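Local coordinates for protein putative DNA helicase (Lactobacillus plantarum, PDB 3DMN) that is of unknown function but is probably the C-terminal part of a UvrD-like DNA helicase, an enzyme that unwinds DNA using ATP, at residues T15-V20 with A161-A166; L34-V39 with E147-A152; T63-G68 with G101-P106. All coordinates share one frame; numbering follows the deposited sequence.

From the N terminus, helix 9-16 is followed by the turn K16-L19, which contact 1 ties to the loop 161-166 near the C-terminal end, closing a loop over most of the chain. Nested within it, contact 2 joins strand 36-40 to strand 147-153, and nested again within that, contact 3 pairs strand 64-68 with strand 102-106. Contacts 2 and 3 belong to one parallel sheet, their centres about 14 Å apart, with strand 118-121 between the two pairs. Contact 1 lies at the periphery yet touches contact 2, through T15 against L148 and A166 against L34; contacts 1 and 3 sit on opposite sides of the chain's centre.

Contact 1: T15-V20 with A161-A166. With ACT (acetate ion), chain D.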
loop_
_atom_site.group_PDB
_atom_site.type_symbol
_atom_site.label_atom_id
_atom_site.label_comp_id
_atom_site.label_asym_id
_atom_site.label_seq_id
_atom_site.Cartn_x
_atom_site.Cartn_y
_atom_site.Cartn_z
ATOM N N THR A 15 -6.637 9.031 4.601
ATOM C CA THR A 15 -7.189 8.809 3.280
ATOM C C THR A 15 -8.169 9.885 2.821
ATOM O O THR A 15 -8.204 10.221 1.635
ATOM C CB THR A 15 -7.824 7.415 3.151
ATOM O OG1 THR A 15 -8.938 7.299 4.057
ATOM C CG2 THR A 15 -6.798 6.331 3.439
ATOM N N LYS A 16 -8.962 10.437 3.746
ATOM C CA LYS A 16 -9.965 11.427 3.343
ATOM C C LYS A 16 -9.285 12.622 2.644
ATOM O O LYS A 16 -9.859 13.237 1.764
ATOM C CB LYS A 16 -10.813 11.886 4.537
ATOM C CG LYS A 16 -10.092 12.818 5.485
ATOM C CD LYS A 16 -10.831 13.014 6.774
ATOM C CE LYS A 16 -9.979 13.883 7.691
ATOM N NZ LYS A 16 -10.869 14.086 8.947
ATOM N N GLU A 17 -8.050 12.934 3.037
ATOM C CA GLU A 17 -7.390 14.149 2.555
ATOM C C GLU A 17 -6.767 13.923 1.185
ATOM O O GLU A 17 -6.237 14.868 0.577
ATOM C CB GLU A 17 -6.341 14.603 3.563
ATOM C CG GLU A 17 -6.986 14.977 4.912
ATOM C CD GLU A 17 -6.228 16.044 5.690
ATOM O OE1 GLU A 17 -5.073 16.344 5.388
ATOM O OE2 GLU A 17 -6.792 16.523 6.707
ATOM N N ILE A 18 -6.819 12.672 0.705
ATOM C CA ILE A 18 -6.334 12.387 -0.680
ATOM C C ILE A 18 -7.306 12.973 -1.718
ATOM O O ILE A 18 -6.904 13.356 -2.838
ATOM C CB ILE A 18 -6.141 10.892 -0.912
ATOM C CG1 ILE A 18 -5.086 10.363 0.052
ATOM C CG2 ILE A 18 -5.671 10.604 -2.384
ATOM C CD1 ILE A 18 -4.899 8.848 0.096
ATOM N N LEU A 19 -8.584 13.002 -1.354
ATOM C CA LEU A 19 -9.622 13.538 -2.240
ATOM C C LEU A 19 -9.694 15.054 -2.142
ATOM O O LEU A 19 -9.486 15.613 -1.082
ATOM C CB LEU A 19 -10.995 12.962 -1.877
ATOM C CG LEU A 19 -11.051 11.436 -2.000
ATOM C CD1 LEU A 19 -12.437 10.902 -1.629
ATOM C CD2 LEU A 19 -10.686 10.970 -3.423
ATOM N N VAL A 20 -9.977 15.706 -3.255
ATOM C CA VAL A 20 -10.313 17.134 -3.243
ATOM C C VAL A 20 -11.826 17.187 -3.546
ATOM O O VAL A 20 -12.250 16.973 -4.676
ATOM C CB VAL A 20 -9.413 17.933 -4.230
ATOM C CG1 VAL A 20 -7.967 17.753 -3.847
ATOM C CG2 VAL A 20 -9.575 17.459 -5.649
ATOM N N ALA A 161 0.762 15.682 -1.319
ATOM C CA ALA A 161 1.347 16.917 -0.751
ATOM C C ALA A 161 0.319 17.634 0.142
ATOM O O ALA A 161 0.676 18.239 1.141
ATOM C CB ALA A 161 1.844 17.849 -1.863
ATOM N N ARG A 162 -0.942 17.568 -0.236
ATOM C CA ARG A 162 -1.996 18.294 0.483
ATOM C C ARG A 162 -2.298 17.684 1.833
ATOM O O ARG A 162 -2.906 18.339 2.672
ATOM C CB ARG A 162 -3.287 18.384 -0.334
ATOM C CG ARG A 162 -4.076 17.066 -0.539
ATOM C CD ARG A 162 -5.336 17.298 -1.394
ATOM N NE ARG A 162 -6.085 18.495 -0.942
ATOM C CZ ARG A 162 -6.866 18.509 0.135
ATOM N NH1 ARG A 162 -7.011 17.420 0.879
ATOM N NH2 ARG A 162 -7.509 19.616 0.492
ATOM N N VAL A 163 -1.894 16.440 2.051
ATOM C CA VAL A 163 -2.253 15.774 3.331
ATOM C C VAL A 163 -1.507 16.419 4.489
ATOM O O VAL A 163 -0.322 16.668 4.408
ATOM C CB VAL A 163 -1.949 14.268 3.273
ATOM C CG1 VAL A 163 -2.325 13.599 4.582
ATOM C CG2 VAL A 163 -2.733 13.617 2.124
ATOM N N ASN A 164 -2.220 16.658 5.586
ATOM C CA ASN A 164 -1.635 17.205 6.788
ATOM C C ASN A 164 -0.497 16.292 7.258
ATOM O O ASN A 164 -0.708 15.082 7.488
ATOM C CB ASN A 164 -2.781 17.306 7.807
ATOM C CG ASN A 164 -2.392 17.965 9.110
ATOM O OD1 ASN A 164 -1.215 17.988 9.504
ATOM N ND2 ASN A 164 -3.398 18.456 9.827
ATOM N N HIS A 165 0.697 16.868 7.442
ATOM C CA HIS A 165 1.849 16.030 7.834
ATOM C C HIS A 165 1.670 15.328 9.175
ATOM O O HIS A 165 2.316 14.301 9.423
ATOM C CB HIS A 165 3.143 16.824 7.868
ATOM C CG HIS A 165 3.641 17.210 6.509
ATOM N ND1 HIS A 165 4.926 17.667 6.290
ATOM C CD2 HIS A 165 3.032 17.204 5.298
ATOM C CE1 HIS A 165 5.080 17.932 4.999
ATOM N NE2 HIS A 165 3.942 17.670 4.378
ATOM N N ALA A 166 0.779 15.838 10.018
ATOM C CA ALA A 166 0.500 15.191 11.306
ATOM C C ALA A 166 -0.145 13.789 11.161
ATOM O O ALA A 166 -0.124 12.971 12.095
ATOM C CB ALA A 166 -0.415 16.081 12.149
HETATM C C ACT D . -11.234 13.666 -5.876
HETATM O O ACT D . -10.130 14.265 -5.821
HETATM O OXT ACT D . -12.100 13.930 -5.014
HETATM C CH3 ACT D . -11.562 12.691 -6.916
#
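E17 reaches the backbone of N164 because its CG stands anti to the carbonyl carbon (chi1 -63°) and the chain runs on extended, while R162 turns back on E17 by setting its CG between its own N and carbonyl carbon (chi1 70°) and bending at chi3. The carboxylate OE1 of E17 takes the N-H of N164 nearly along the C-O axis, N to OE1 2.9 Å and almost straight at 170°. Its backbone O receives R162 NH1 at 2.7 Å, the oxygen lying close to the guanidinium plane although the donor is tilted from the carbonyl plane. E17 thus grips the second segment by side chain and main chain together, where the CA atoms of E17 and V163 are the nearest across the contact. This joins the type I beta turn K16-L19, which follows on from helix 9-16, to the loop after strand 147-153, at the periphery of a parallel alpha/beta domain that probably belongs to a UvrD-like helicase. N164 also builds an Asx turn, its OD1 accepting A166 N at 3.0 Å as a 3-10 segment begins. L19 O lies over one face of the R162 guanidinium, and V20 CG1 approaches R162 NE obliquely at 3.5 Å. V163 CG2 rests against E17 CB at 4.0 Å. R134 of helix 134-141 touches R162 and donates to I18 O. Beyond the turn, V20 N binds O of an acetate, probably from the crystallisation liquor, at 2.9 Å.

Contact 2: L34-V39 with E147-A152; sequences LPNVVV and ELTLVA
N36 pairs with T149 at the start of a parallel register that runs on through V37 with L150 and V38 with V151 to V39 with A152. Four main-chain hydrogen bonds carry it: N36 N to L148 O, L150 N to N36 O, V38 N to L150 O at 2.8 Å, and A152 N to V38 O. CA-H...O contacts fill in between them, such as V37 CA to L150 O at 3.3 Å.

The polar side-chain bond is N36 ND2 to T149 OG1, 2.8 Å. N36 swings its CG between its own N and carbonyl carbon (chi1 67°), which carries the amide across to T149; the hydroxyl oxygen lies 19° out of the amide plane. The same ND2 makes a weak bond to L148 O, which already accepts N36 N. A water lies 2.8 Å from both L34 O and E147 OE2, and N36 ND2 gives it a weak bond.

On the face of V37, L150, V39 and A152, V37 CG2 meets L150 CB and V39 CG2 meets A152 CB. Ahead of them, P35 CB meets L148 CD2 at 4.0 Å.

The buried pair lies toward one side of the parallel sheet, with strand 118-121 next to 147-153 and the edge strand 169-170 next to 36-40. Helix 43-59 packs on the N36, V38, T149 and V151 face through Q49 and Q53, while F14 of helix 9-16 packs against P35 and L148.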
loop_
_atom_site.group_PDB
_atom_site.type_symbol
_atom_site.label_atom_id
_atom_site.label_comp_id
_atom_site.label_asym_id
_atom_site.label_seq_id
_atom_site.Cartn_x
_atom_site.Cartn_y
_atom_site.Cartn_z
ATOM N N LEU A 34 -0.451 5.562 13.022
ATOM C CA LEU A 34 -0.462 6.462 11.857
ATOM C C LEU A 34 0.068 5.711 10.633
ATOM O O LEU A 34 1.030 4.939 10.761
ATOM C CB LEU A 34 0.439 7.674 12.075
ATOM C CG LEU A 34 -0.027 8.686 13.118
ATOM C CD1 LEU A 34 1.066 9.746 13.331
ATOM C CD2 LEU A 34 -1.351 9.310 12.736
ATOM N N PRO A 35 -0.558 5.925 9.449
ATOM C CA PRO A 35 0.061 5.364 8.212
ATOM C C PRO A 35 1.512 5.768 8.110
ATOM O O PRO A 35 1.895 6.869 8.526
ATOM C CB PRO A 35 -0.752 5.994 7.083
ATOM C CG PRO A 35 -2.139 6.229 7.741
ATOM C CD PRO A 35 -1.810 6.652 9.170
ATOM N N ASN A 36 2.337 4.839 7.652
ATOM C CA ASN A 36 3.769 5.143 7.478
ATOM C C ASN A 36 4.123 5.215 6.019
ATOM O O ASN A 36 3.839 4.294 5.262
ATOM C CB ASN A 36 4.705 4.211 8.281
ATOM C CG ASN A 36 4.700 2.770 7.808
ATOM O OD1 ASN A 36 5.780 2.193 7.555
ATOM N ND2 ASN A 36 3.531 2.167 7.727
ATOM N N VAL A 37 4.737 6.336 5.646
ATOM C CA VAL A 37 5.168 6.561 4.267
ATOM C C VAL A 37 6.696 6.456 4.240
ATOM O O VAL A 37 7.395 7.034 5.096
ATOM C CB VAL A 37 4.722 7.974 3.804
ATOM C CG1 VAL A 37 5.262 8.293 2.398
ATOM C CG2 VAL A 37 3.179 8.049 3.836
ATOM N N VAL A 38 7.205 5.721 3.250
ATOM C CA VAL A 38 8.669 5.590 3.129
ATOM C C VAL A 38 9.018 5.879 1.706
ATOM O O VAL A 38 8.503 5.236 0.797
ATOM C CB VAL A 38 9.175 4.201 3.535
ATOM C CG1 VAL A 38 10.699 4.184 3.528
ATOM C CG2 VAL A 38 8.665 3.838 4.918
ATOM N N VAL A 39 9.905 6.861 1.527
ATOM C CA VAL A 39 10.366 7.238 0.185
ATOM C C VAL A 39 11.765 6.685 0.009
ATOM O O VAL A 39 12.631 6.913 0.865
ATOM C CB VAL A 39 10.345 8.755 -0.026
ATOM C CG1 VAL A 39 10.960 9.134 -1.401
ATOM C CG2 VAL A 39 8.890 9.274 0.097
ATOM N N GLU A 147 -3.612 -1.281 9.421
ATOM C CA GLU A 147 -2.243 -0.788 9.170
ATOM C C GLU A 147 -2.111 -0.409 7.699
ATOM O O GLU A 147 -2.538 -1.139 6.836
ATOM C CB GLU A 147 -1.233 -1.887 9.497
ATOM C CG GLU A 147 0.192 -1.370 9.699
ATOM C CD GLU A 147 0.394 -0.724 11.090
ATOM O OE1 GLU A 147 -0.433 -0.987 12.000
ATOM O OE2 GLU A 147 1.393 0.009 11.280
ATOM N N LEU A 148 -1.526 0.753 7.462
ATOM C CA LEU A 148 -1.343 1.244 6.091
ATOM C C LEU A 148 0.072 1.771 5.931
ATOM O O LEU A 148 0.518 2.633 6.700
ATOM C CB LEU A 148 -2.364 2.343 5.796
ATOM C CG LEU A 148 -2.187 3.096 4.476
ATOM C CD1 LEU A 148 -2.374 2.144 3.272
ATOM C CD2 LEU A 148 -3.140 4.356 4.396
ATOM N N THR A 149 0.748 1.265 4.903
ATOM C CA THR A 149 2.143 1.640 4.609
ATOM C C THR A 149 2.149 2.031 3.154
ATOM O O THR A 149 1.545 1.382 2.339
ATOM C CB THR A 149 3.113 0.434 4.773
ATOM O OG1 THR A 149 3.084 -0.021 6.122
ATOM C CG2 THR A 149 4.560 0.869 4.427
ATOM N N LEU A 150 2.843 3.124 2.840
ATOM C CA LEU A 150 3.059 3.532 1.429
ATOM C C LEU A 150 4.538 3.555 1.183
ATOM O O LEU A 150 5.288 4.207 1.912
ATOM C CB LEU A 150 2.463 4.918 1.100
ATOM C CG LEU A 150 0.943 5.021 1.044
ATOM C CD1 LEU A 150 0.351 5.020 2.423
ATOM C CD2 LEU A 150 0.591 6.369 0.370
ATOM N N VAL A 151 4.945 2.877 0.115
ATOM C CA VAL A 151 6.360 2.900 -0.325
ATOM C C VAL A 151 6.436 3.593 -1.652
ATOM O O VAL A 151 5.707 3.236 -2.558
ATOM C CB VAL A 151 6.968 1.457 -0.431
ATOM C CG1 VAL A 151 8.416 1.503 -0.950
ATOM C CG2 VAL A 151 6.920 0.738 0.922
ATOM N N ALA A 152 7.331 4.583 -1.783
ATOM C CA ALA A 152 7.448 5.316 -3.061
ATOM C C ALA A 152 8.882 5.205 -3.500
ATOM O O ALA A 152 9.777 5.319 -2.671
ATOM C CB ALA A 152 7.093 6.819 -2.856
HETATM O O HOH W 1 1.834 2.449 9.877
#

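Contact 3: T63-G68 with G101-P106; sequences TTAIIG and GVIVVP. With FMT (formic acid), chain P.
Two neighbouring strands of the parallel sheet in this P-loop NTPase-like alpha/beta domain meet here: 64-68 and 102-106 run the same way, 30° apart, with helix 71-82 in the chain between them and packed against I66 and V104. I66 is bonded through both its N-H and its C=O: its N donates to I103 O in a nearly straight bond (176°), and its O accepts V105 N at 2.8 Å. G68 N then donates to V105 O, 3.0 Å away.

Where the strands begin to part, a water replaces direct pairing, donating to G101 O and accepting from I103 N at 3.0 Å; its approach to T64 O is too short to be relied on in detail. Nearby, T64 N binds O1 of a formic acid molecule, probably from the crystallisation liquor.

The side chains of I66 and V102 cross obliquely, CD1 to CG1 3.6 Å. On the face of I66 and V104, the same I66 CD1 meets V104 CG2. On the other face, that of A65, I103 and V105, I103 sets CG1 between its own N and carbonyl carbon (chi1 58°), which brings the branch over A65; its CG1 and CD1 both press on A65 CB, with CD1 to CB at a tight 3.4 Å, while V105 CG2 touches that same A65 methyl at 4.1 Å.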
loop_
_atom_site.group_PDB
_atom_site.type_symbol
_atom_site.label_atom_id
_atom_site.label_comp_id
_atom_site.label_asym_id
_atom_site.label_seq_id
_atom_site.Cartn_x
_atom_site.Cartn_y
_atom_site.Cartn_z
ATOM N N THR A 63 -2.255 -9.557 8.834
ATOM C CA THR A 63 -2.305 -10.170 7.517
ATOM C C THR A 63 -2.239 -9.027 6.510
ATOM O O THR A 63 -3.124 -8.164 6.499
ATOM C CB THR A 63 -3.607 -10.906 7.308
ATOM O OG1 THR A 63 -3.732 -11.940 8.302
ATOM C CG2 THR A 63 -3.633 -11.531 5.909
ATOM N N THR A 64 -1.185 -9.040 5.699
ATOM C CA THR A 64 -0.891 -7.969 4.759
ATOM C C THR A 64 -1.206 -8.283 3.285
ATOM O O THR A 64 -0.857 -9.384 2.800
ATOM C CB THR A 64 0.599 -7.563 4.890
ATOM O OG1 THR A 64 0.923 -7.329 6.289
ATOM C CG2 THR A 64 0.884 -6.355 4.027
ATOM N N ALA A 65 -1.834 -7.330 2.579
ATOM C CA ALA A 65 -1.882 -7.334 1.099
ATOM C C ALA A 65 -1.052 -6.204 0.547
ATOM O O ALA A 65 -1.070 -5.107 1.099
ATOM C CB ALA A 65 -3.278 -7.204 0.599
ATOM N N ILE A 66 -0.306 -6.465 -0.520
ATOM C CA ILE A 66 0.401 -5.406 -1.216
ATOM C C ILE A 66 -0.408 -5.056 -2.457
ATOM O O ILE A 66 -0.754 -5.957 -3.248
ATOM C CB ILE A 66 1.751 -5.886 -1.704
ATOM C CG1 ILE A 66 2.554 -6.419 -0.511
ATOM C CG2 ILE A 66 2.437 -4.737 -2.459
ATOM C CD1 ILE A 66 3.892 -7.107 -0.948
ATOM N N ILE A 67 -0.800 -3.786 -2.564
ATOM C CA ILE A 67 -1.597 -3.344 -3.742
ATOM C C ILE A 67 -0.738 -2.511 -4.679
ATOM O O ILE A 67 -0.195 -1.463 -4.262
ATOM C CB ILE A 67 -2.850 -2.531 -3.324
ATOM C CG1 ILE A 67 -3.637 -3.345 -2.293
ATOM C CG2 ILE A 67 -3.684 -2.197 -4.567
ATOM C CD1 ILE A 67 -4.937 -2.682 -1.740
ATOM N N GLY A 68 -0.574 -2.994 -5.902
ATOM C CA GLY A 68 0.176 -2.256 -6.969
ATOM C C GLY A 68 -0.860 -1.659 -7.936
ATOM O O GLY A 68 -1.988 -2.107 -8.000
ATOM N N GLY A 101 0.949 -16.640 2.342
ATOM C CA GLY A 101 2.090 -15.838 2.784
ATOM C C GLY A 101 1.787 -14.441 2.232
ATOM O O GLY A 101 0.951 -13.760 2.806
ATOM N N VAL A 102 2.373 -14.041 1.085
ATOM C CA VAL A 102 2.234 -12.629 0.629
ATOM C C VAL A 102 1.308 -12.464 -0.592
ATOM O O VAL A 102 1.604 -12.995 -1.658
ATOM C CB VAL A 102 3.640 -12.034 0.304
ATOM C CG1 VAL A 102 3.573 -10.573 -0.060
ATOM C CG2 VAL A 102 4.609 -12.240 1.472
ATOM N N ILE A 103 0.226 -11.684 -0.482
ATOM C CA ILE A 103 -0.609 -11.446 -1.673
ATOM C C ILE A 103 -0.210 -10.114 -2.297
ATOM O O ILE A 103 -0.041 -9.120 -1.585
ATOM C CB ILE A 103 -2.178 -11.447 -1.457
ATOM C CG1 ILE A 103 -2.596 -10.417 -0.445
ATOM C CG2 ILE A 103 -2.710 -12.855 -1.135
ATOM C CD1 ILE A 103 -4.084 -10.405 -0.196
ATOM N N VAL A 104 -0.048 -10.133 -3.620
ATOM C CA VAL A 104 0.183 -8.932 -4.412
ATOM C C VAL A 104 -1.052 -8.797 -5.311
ATOM O O VAL A 104 -1.377 -9.745 -6.074
ATOM C CB VAL A 104 1.498 -9.052 -5.269
ATOM C CG1 VAL A 104 1.588 -7.814 -6.143
ATOM C CG2 VAL A 104 2.714 -9.102 -4.347
ATOM N N VAL A 105 -1.703 -7.641 -5.227
ATOM C CA VAL A 105 -3.064 -7.441 -5.713
ATOM C C VAL A 105 -3.003 -6.228 -6.657
ATOM O O VAL A 105 -2.713 -5.129 -6.213
ATOM C CB VAL A 105 -4.064 -7.046 -4.472
ATOM C CG1 VAL A 105 -5.515 -6.831 -4.920
ATOM C CG2 VAL A 105 -4.027 -8.074 -3.331
ATOM N N PRO A 106 -3.297 -6.418 -7.961
ATOM C CA PRO A 106 -3.467 -5.165 -8.764
ATOM C C PRO A 106 -4.690 -4.377 -8.305
ATOM O O PRO A 106 -5.690 -4.979 -7.911
ATOM C CB PRO A 106 -3.743 -5.685 -10.169
ATOM C CG PRO A 106 -3.235 -7.098 -10.153
ATOM C CD PRO A 106 -3.467 -7.627 -8.782
HETATM C C FMT P . 0.944 -11.559 5.398
HETATM O O1 FMT P . -0.269 -11.697 5.536
HETATM O O2 FMT P . 1.516 -11.466 4.309
HETATM O O HOH W 2 -1.325 -11.728 2.123
#